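Local coordinates for protein Sso-CP2 metallo-carboxypetidase (Sulfolobus solfataricus, PDB 4MMO) that binds zinc and probably hydrolyses peptides as a metallo-carboxypeptidase of the M20 family, at residues N59-D73 / L125-I139. Numbering follows the deposited sequence.
Sequences NVNAKKTLLIYNHYD and LNVNVKLLYEGEEEI
Strands 65-71 and 128-134 run side by side, parallel, within the mixed sheet of the M20 metallopeptidase domain; strand 65-71 ends in the zinc ligand His-71, and the turn after 128-134 carries Glu-137 and Glu-138, which bind zinc in this protein though not in this model. Helix 102-121, which holds the zinc ligand Asp-104, lies in the connection between them. Along the pair the backbone bonds alternate: Leu-66 N to Asn-128 O (2.7 Å), Lys-130 N to Leu-66 O, and onward to Tyr-72 N and Glu-134 O. On one face Ile-68 CD1 rests on Val-129 CG1 at 3.7 Å.

At the far end from the metal, Asn-128 holds the 59-62 turn: its OD1 accepts from Val-60 N (2.9 Å) and Ala-62 N, while ND2 makes weak bonds to Ala-62 O and Thr-65 OG1, and together the four hold the amide's orientation.

At the zinc end, His-71 CG sits between its backbone N and carbonyl carbon (chi1 63°), and with the ring turned by chi2 its ND1 donates to Asp-73 O at 2.9 Å, in the ring plane. Glu-137 lies over one face of the imidazole, its CB 3.6 Å from the centroid in a CH-pi contact. Putting an alanine here removes one zinc ligand and is likely to weaken the hold on the metal and leave Glu-137 without the ring face it packs on. Asp-73 OD2 takes Glu-138 N on its syn lone pair (2.8 Å, 166°), holding the turn that carries both glutamates. On the same sheet face as His-71, Tyr-69 OH donates to the anti lone pair of Glu-134 OE2 at 2.6 Å; Ser-141 OG hydrogen-bonds the same oxygen.

With ND1 donating to the carbonyl of Asp-73, NE2 is the nitrogen that meets the zinc, shared with Asp-104 and Glu-163, and the carboxylates gathered nearby would probably favour a bound cation.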
loop_
_atom_site.group_PDB
_atom_site.type_symbol
_atom_site.label_atom_id
_atom_site.label_comp_id
_atom_site.label_asym_id
_atom_site.label_seq_id
_atom_site.Cartn_x
_atom_site.Cartn_y
_atom_site.Cartn_z
ATOM N N ASN A 59 45.300 -4.917 23.581
ATOM C CA ASN A 59 46.198 -6.060 23.664
ATOM C C ASN A 59 46.886 -6.149 25.019
ATOM O O ASN A 59 47.528 -5.196 25.460
ATOM C CB ASN A 59 47.256 -5.991 22.565
ATOM C CG ASN A 59 48.159 -7.208 22.555
ATOM O OD1 ASN A 59 47.770 -8.278 22.086
ATOM N ND2 ASN A 59 49.368 -7.053 23.078
ATOM N N VAL A 60 46.740 -7.301 25.671
ATOM C CA VAL A 60 47.414 -7.575 26.938
ATOM C C VAL A 60 48.280 -8.830 26.830
ATOM O O VAL A 60 48.558 -9.490 27.829
ATOM C CB VAL A 60 46.400 -7.751 28.087
ATOM C CG1 VAL A 60 45.678 -6.443 28.361
ATOM C CG2 VAL A 60 45.402 -8.861 27.766
ATOM N N ASN A 61 48.700 -9.152 25.611
ATOM C CA ASN A 61 49.563 -10.304 25.357
ATOM C C ASN A 61 48.982 -11.627 25.853
ATOM O O ASN A 61 49.724 -12.546 26.200
ATOM C CB ASN A 61 50.945 -10.072 25.974
ATOM C CG ASN A 61 51.669 -8.898 25.348
ATOM O OD1 ASN A 61 51.864 -7.860 25.982
ATOM N ND2 ASN A 61 52.071 -9.057 24.092
ATOM N N ALA A 62 47.657 -11.723 25.882
ATOM C CA ALA A 62 46.996 -12.958 26.287
ATOM C C ALA A 62 46.933 -13.926 25.114
ATOM O O ALA A 62 47.064 -13.525 23.956
ATOM C CB ALA A 62 45.599 -12.667 26.810
ATOM N N LYS A 63 46.728 -15.203 25.423
ATOM C CA LYS A 63 46.684 -16.246 24.406
ATOM C C LYS A 63 45.380 -16.217 23.613
ATOM O O LYS A 63 45.344 -16.625 22.451
ATOM C CB LYS A 63 46.870 -17.620 25.056
ATOM C CG LYS A 63 48.256 -17.837 25.642
ATOM C CD LYS A 63 48.392 -19.220 26.267
ATOM C CE LYS A 63 49.811 -19.470 26.758
ATOM N NZ LYS A 63 50.145 -18.650 27.956
ATOM N N LYS A 64 44.312 -15.742 24.249
ATOM C CA LYS A 64 42.996 -15.683 23.614
ATOM C C LYS A 64 42.644 -14.268 23.167
ATOM O O LYS A 64 42.979 -13.292 23.843
ATOM C CB LYS A 64 41.921 -16.193 24.571
ATOM C CG LYS A 64 41.912 -17.703 24.740
ATOM C CD LYS A 64 40.889 -18.113 25.778
ATOM C CE LYS A 64 40.729 -19.619 25.856
ATOM N NZ LYS A 64 39.614 -19.995 26.768
ATOM N N THR A 65 41.958 -14.173 22.030
ATOM C CA THR A 65 41.517 -12.891 21.487
ATOM C C THR A 65 40.013 -12.912 21.247
ATOM O O THR A 65 39.497 -13.796 20.558
ATOM C CB THR A 65 42.230 -12.567 20.164
ATOM O OG1 THR A 65 43.642 -12.495 20.389
ATOM C CG2 THR A 65 41.744 -11.235 19.593
ATOM N N LEU A 66 39.325 -11.928 21.818
ATOM C CA LEU A 66 37.885 -11.790 21.666
ATOM C C LEU A 66 37.534 -10.596 20.769
ATOM O O LEU A 66 38.030 -9.489 20.968
ATOM C CB LEU A 66 37.237 -11.618 23.044
ATOM C CG LEU A 66 35.734 -11.335 23.070
ATOM C CD1 LEU A 66 34.946 -12.531 22.558
ATOM C CD2 LEU A 66 35.289 -10.951 24.471
ATOM N N LEU A 67 36.676 -10.837 19.785
ATOM C CA LEU A 67 36.137 -9.780 18.936
ATOM C C LEU A 67 34.751 -9.396 19.446
ATOM O O LEU A 67 33.867 -10.244 19.536
ATOM C CB LEU A 67 36.054 -10.256 17.481
ATOM C CG LEU A 67 35.510 -9.258 16.448
ATOM C CD1 LEU A 67 36.342 -7.989 16.419
ATOM C CD2 LEU A 67 35.475 -9.889 15.066
ATOM N N ILE A 68 34.571 -8.125 19.793
ATOM C CA ILE A 68 33.289 -7.644 20.305
ATOM C C ILE A 68 32.601 -6.744 19.278
ATOM O O ILE A 68 33.166 -5.746 18.846
ATOM C CB ILE A 68 33.468 -6.877 21.633
ATOM C CG1 ILE A 68 34.064 -7.810 22.691
ATOM C CG2 ILE A 68 32.132 -6.294 22.108
ATOM C CD1 ILE A 68 34.237 -7.186 24.064
ATOM N N TYR A 69 31.378 -7.112 18.906
ATOM C CA TYR A 69 30.590 -6.360 17.935
ATOM C C TYR A 69 29.426 -5.639 18.607
ATOM O O TYR A 69 28.689 -6.224 19.399
ATOM C CB TYR A 69 30.057 -7.294 16.838
ATOM C CG TYR A 69 28.988 -6.678 15.955
ATOM C CD1 TYR A 69 27.648 -6.734 16.314
ATOM C CD2 TYR A 69 29.318 -6.048 14.760
ATOM C CE1 TYR A 69 26.669 -6.176 15.518
ATOM C CE2 TYR A 69 28.339 -5.484 13.951
ATOM C CZ TYR A 69 27.018 -5.551 14.338
ATOM O OH TYR A 69 26.035 -4.993 13.550
ATOM N N ASN A 70 29.274 -4.360 18.278
ATOM C CA ASN A 70 28.097 -3.585 18.660
ATOM C C ASN A 70 27.797 -2.578 17.552
ATOM O O ASN A 70 28.585 -2.432 16.626
ATOM C CB ASN A 70 28.323 -2.864 19.990
ATOM C CG ASN A 70 28.312 -3.808 21.180
ATOM O OD1 ASN A 70 29.356 -4.120 21.749
ATOM N ND2 ASN A 70 27.124 -4.256 21.569
ATOM N N HIS A 71 26.661 -1.896 17.631
ATOM C CA HIS A 71 26.347 -0.860 16.648
ATOM C C HIS A 71 25.853 0.406 17.326
ATOM O O HIS A 71 25.032 0.350 18.242
ATOM C CB HIS A 71 25.336 -1.363 15.616
ATOM C CG HIS A 71 24.002 -1.723 16.192
ATOM N ND1 HIS A 71 23.027 -0.791 16.449
ATOM C CD2 HIS A 71 23.490 -2.924 16.551
ATOM C CE1 HIS A 71 21.959 -1.403 16.945
ATOM N NE2 HIS A 71 22.216 -2.693 17.015
ATOM N N TYR A 72 26.375 1.545 16.873
ATOM C CA TYR A 72 26.056 2.833 17.484
ATOM C C TYR A 72 24.853 3.513 16.831
ATOM O O TYR A 72 24.344 4.502 17.349
ATOM C CB TYR A 72 27.276 3.763 17.466
ATOM C CG TYR A 72 27.797 4.113 16.089
ATOM C CD1 TYR A 72 27.294 5.207 15.387
ATOM C CD2 TYR A 72 28.807 3.368 15.500
ATOM C CE1 TYR A 72 27.774 5.532 14.132
ATOM C CE2 TYR A 72 29.297 3.686 14.246
ATOM C CZ TYR A 72 28.775 4.768 13.565
ATOM O OH TYR A 72 29.264 5.083 12.318
ATOM N N ASP A 73 24.393 2.979 15.704
ATOM C CA ASP A 73 23.216 3.530 15.042
ATOM C C ASP A 73 21.950 3.004 15.695
ATOM O O ASP A 73 21.946 1.909 16.257
ATOM C CB ASP A 73 23.211 3.202 13.543
ATOM C CG ASP A 73 23.120 1.708 13.266
ATOM O OD1 ASP A 73 23.930 0.953 13.835
ATOM O OD2 ASP A 73 22.240 1.288 12.484
ATOM N N LEU A 125 42.501 -7.999 33.170
ATOM C CA LEU A 125 42.100 -8.393 31.820
ATOM C C LEU A 125 43.086 -9.400 31.233
ATOM O O LEU A 125 44.251 -9.078 30.994
ATOM C CB LEU A 125 41.983 -7.173 30.899
ATOM C CG LEU A 125 41.461 -7.465 29.487
ATOM C CD1 LEU A 125 40.029 -7.976 29.528
ATOM C CD2 LEU A 125 41.561 -6.235 28.595
ATOM N N ASN A 126 42.604 -10.614 30.991
ATOM C CA ASN A 126 43.453 -11.704 30.525
ATOM C C ASN A 126 42.973 -12.269 29.196
ATOM O O ASN A 126 43.120 -13.461 28.910
ATOM C CB ASN A 126 43.524 -12.801 31.588
ATOM C CG ASN A 126 44.201 -12.329 32.856
ATOM O OD1 ASN A 126 45.417 -12.145 32.888
ATOM N ND2 ASN A 126 43.419 -12.126 33.906
ATOM N N VAL A 127 42.394 -11.388 28.389
ATOM C CA VAL A 127 41.994 -11.718 27.031
ATOM C C VAL A 127 42.153 -10.467 26.178
ATOM O O VAL A 127 41.748 -9.377 26.579
ATOM C CB VAL A 127 40.533 -12.235 26.980
ATOM C CG1 VAL A 127 39.589 -11.270 27.670
ATOM C CG2 VAL A 127 40.090 -12.497 25.545
ATOM N N ASN A 128 42.776 -10.619 25.017
ATOM C CA ASN A 128 42.888 -9.516 24.083
ATOM C C ASN A 128 41.508 -9.206 23.532
ATOM O O ASN A 128 40.743 -10.120 23.215
ATOM C CB ASN A 128 43.842 -9.873 22.949
ATOM C CG ASN A 128 45.203 -10.294 23.448
ATOM O OD1 ASN A 128 45.763 -9.676 24.351
ATOM N ND2 ASN A 128 45.744 -11.355 22.862
ATOM N N VAL A 129 41.189 -7.920 23.429
ATOM C CA VAL A 129 39.876 -7.491 22.970
ATOM C C VAL A 129 39.992 -6.596 21.746
ATOM O O VAL A 129 40.732 -5.609 21.743
ATOM C CB VAL A 129 39.112 -6.752 24.085
ATOM C CG1 VAL A 129 37.789 -6.186 23.568
ATOM C CG2 VAL A 129 38.860 -7.694 25.242
ATOM N N LYS A 130 39.258 -6.966 20.704
ATOM C CA LYS A 130 39.119 -6.143 19.513
ATOM C C LYS A 130 37.681 -5.662 19.440
ATOM O O LYS A 130 36.748 -6.461 19.567
ATOM C CB LYS A 130 39.476 -6.947 18.270
ATOM C CG LYS A 130 40.922 -7.390 18.238
ATOM C CD LYS A 130 41.223 -8.212 17.004
ATOM C CE LYS A 130 42.713 -8.467 16.870
ATOM N NZ LYS A 130 43.022 -9.282 15.666
ATOM N N LEU A 131 37.511 -4.355 19.256
ATOM C CA LEU A 131 36.192 -3.733 19.222
ATOM C C LEU A 131 35.825 -3.335 17.802
ATOM O O LEU A 131 36.635 -2.747 17.086
ATOM C CB LEU A 131 36.170 -2.486 20.104
ATOM C CG LEU A 131 36.530 -2.645 21.581
ATOM C CD1 LEU A 131 36.506 -1.277 22.246
ATOM C CD2 LEU A 131 35.583 -3.608 22.286
ATOM N N LEU A 132 34.602 -3.658 17.399
ATOM C CA LEU A 132 34.114 -3.295 16.075
ATOM C C LEU A 132 32.695 -2.761 16.167
ATOM O O LEU A 132 31.741 -3.527 16.303
ATOM C CB LEU A 132 34.167 -4.497 15.127
ATOM C CG LEU A 132 33.981 -4.175 13.642
ATOM C CD1 LEU A 132 35.129 -3.334 13.143
ATOM C CD2 LEU A 132 33.872 -5.444 12.811
ATOM N N TYR A 133 32.574 -1.438 16.099
ATOM C CA TYR A 133 31.285 -0.766 16.179
ATOM C C TYR A 133 30.886 -0.195 14.818
ATOM O O TYR A 133 31.559 0.700 14.302
ATOM C CB TYR A 133 31.354 0.369 17.197
ATOM C CG TYR A 133 31.799 -0.051 18.580
ATOM C CD1 TYR A 133 31.465 -1.299 19.094
ATOM C CD2 TYR A 133 32.545 0.807 19.376
ATOM C CE1 TYR A 133 31.862 -1.677 20.361
ATOM C CE2 TYR A 133 32.948 0.441 20.639
ATOM C CZ TYR A 133 32.604 -0.806 21.130
ATOM O OH TYR A 133 33.007 -1.177 22.391
ATOM N N GLU A 134 29.797 -0.710 14.244
ATOM C CA GLU A 134 29.300 -0.214 12.958
ATOM C C GLU A 134 28.128 0.747 13.147
ATOM O O GLU A 134 27.567 0.854 14.241
ATOM C CB GLU A 134 28.888 -1.368 12.037
ATOM C CG GLU A 134 27.573 -2.068 12.408
ATOM C CD GLU A 134 26.858 -2.654 11.199
ATOM O OE1 GLU A 134 26.877 -2.020 10.122
ATOM O OE2 GLU A 134 26.273 -3.752 11.324
ATOM N N GLY A 135 27.751 1.423 12.063
ATOM C CA GLY A 135 26.690 2.414 12.100
ATOM C C GLY A 135 25.559 2.137 11.124
ATOM O O GLY A 135 24.776 3.037 10.826
ATOM N N GLU A 136 25.461 0.899 10.639
ATOM C CA GLU A 136 24.458 0.535 9.633
ATOM C C GLU A 136 23.651 -0.712 9.993
ATOM O O GLU A 136 22.977 -1.285 9.133
ATOM C CB GLU A 136 25.136 0.294 8.281
ATOM C CG GLU A 136 25.866 1.496 7.720
ATOM C CD GLU A 136 26.565 1.191 6.406
ATOM O OE1 GLU A 136 26.932 0.018 6.180
ATOM O OE2 GLU A 136 26.749 2.127 5.599
ATOM N N GLU A 137 23.718 -1.143 11.247
ATOM C CA GLU A 137 23.035 -2.368 11.652
ATOM C C GLU A 137 21.530 -2.269 11.423
ATOM O O GLU A 137 20.890 -3.243 11.023
ATOM C CB GLU A 137 23.320 -2.689 13.119
ATOM C CG GLU A 137 22.978 -4.127 13.511
ATOM C CD GLU A 137 21.509 -4.341 13.824
ATOM O OE1 GLU A 137 20.829 -3.378 14.240
ATOM O OE2 GLU A 137 21.033 -5.485 13.656
ATOM N N GLU A 138 20.972 -1.091 11.680
ATOM C CA GLU A 138 19.538 -0.877 11.547
ATOM C C GLU A 138 19.092 -0.758 10.088
ATOM O O GLU A 138 17.893 -0.762 9.805
ATOM C CB GLU A 138 19.123 0.377 12.317
ATOM C CG GLU A 138 19.432 0.324 13.804
ATOM C CD GLU A 138 18.609 -0.711 14.542
ATOM O OE1 GLU A 138 17.759 -1.368 13.906
ATOM O OE2 GLU A 138 18.812 -0.866 15.764
ATOM N N ILE A 139 20.054 -0.642 9.173
ATOM C CA ILE A 139 19.762 -0.617 7.741
ATOM C C ILE A 139 20.423 -1.790 7.017
ATOM O O ILE A 139 20.803 -1.678 5.853
ATOM C CB ILE A 139 20.197 0.719 7.086
ATOM C CG1 ILE A 139 21.700 0.950 7.259
ATOM C CG2 ILE A 139 19.407 1.870 7.689
ATOM C CD1 ILE A 139 22.245 2.086 6.424
HETATM O O HOH W 1 31.218 -2.618 23.452
#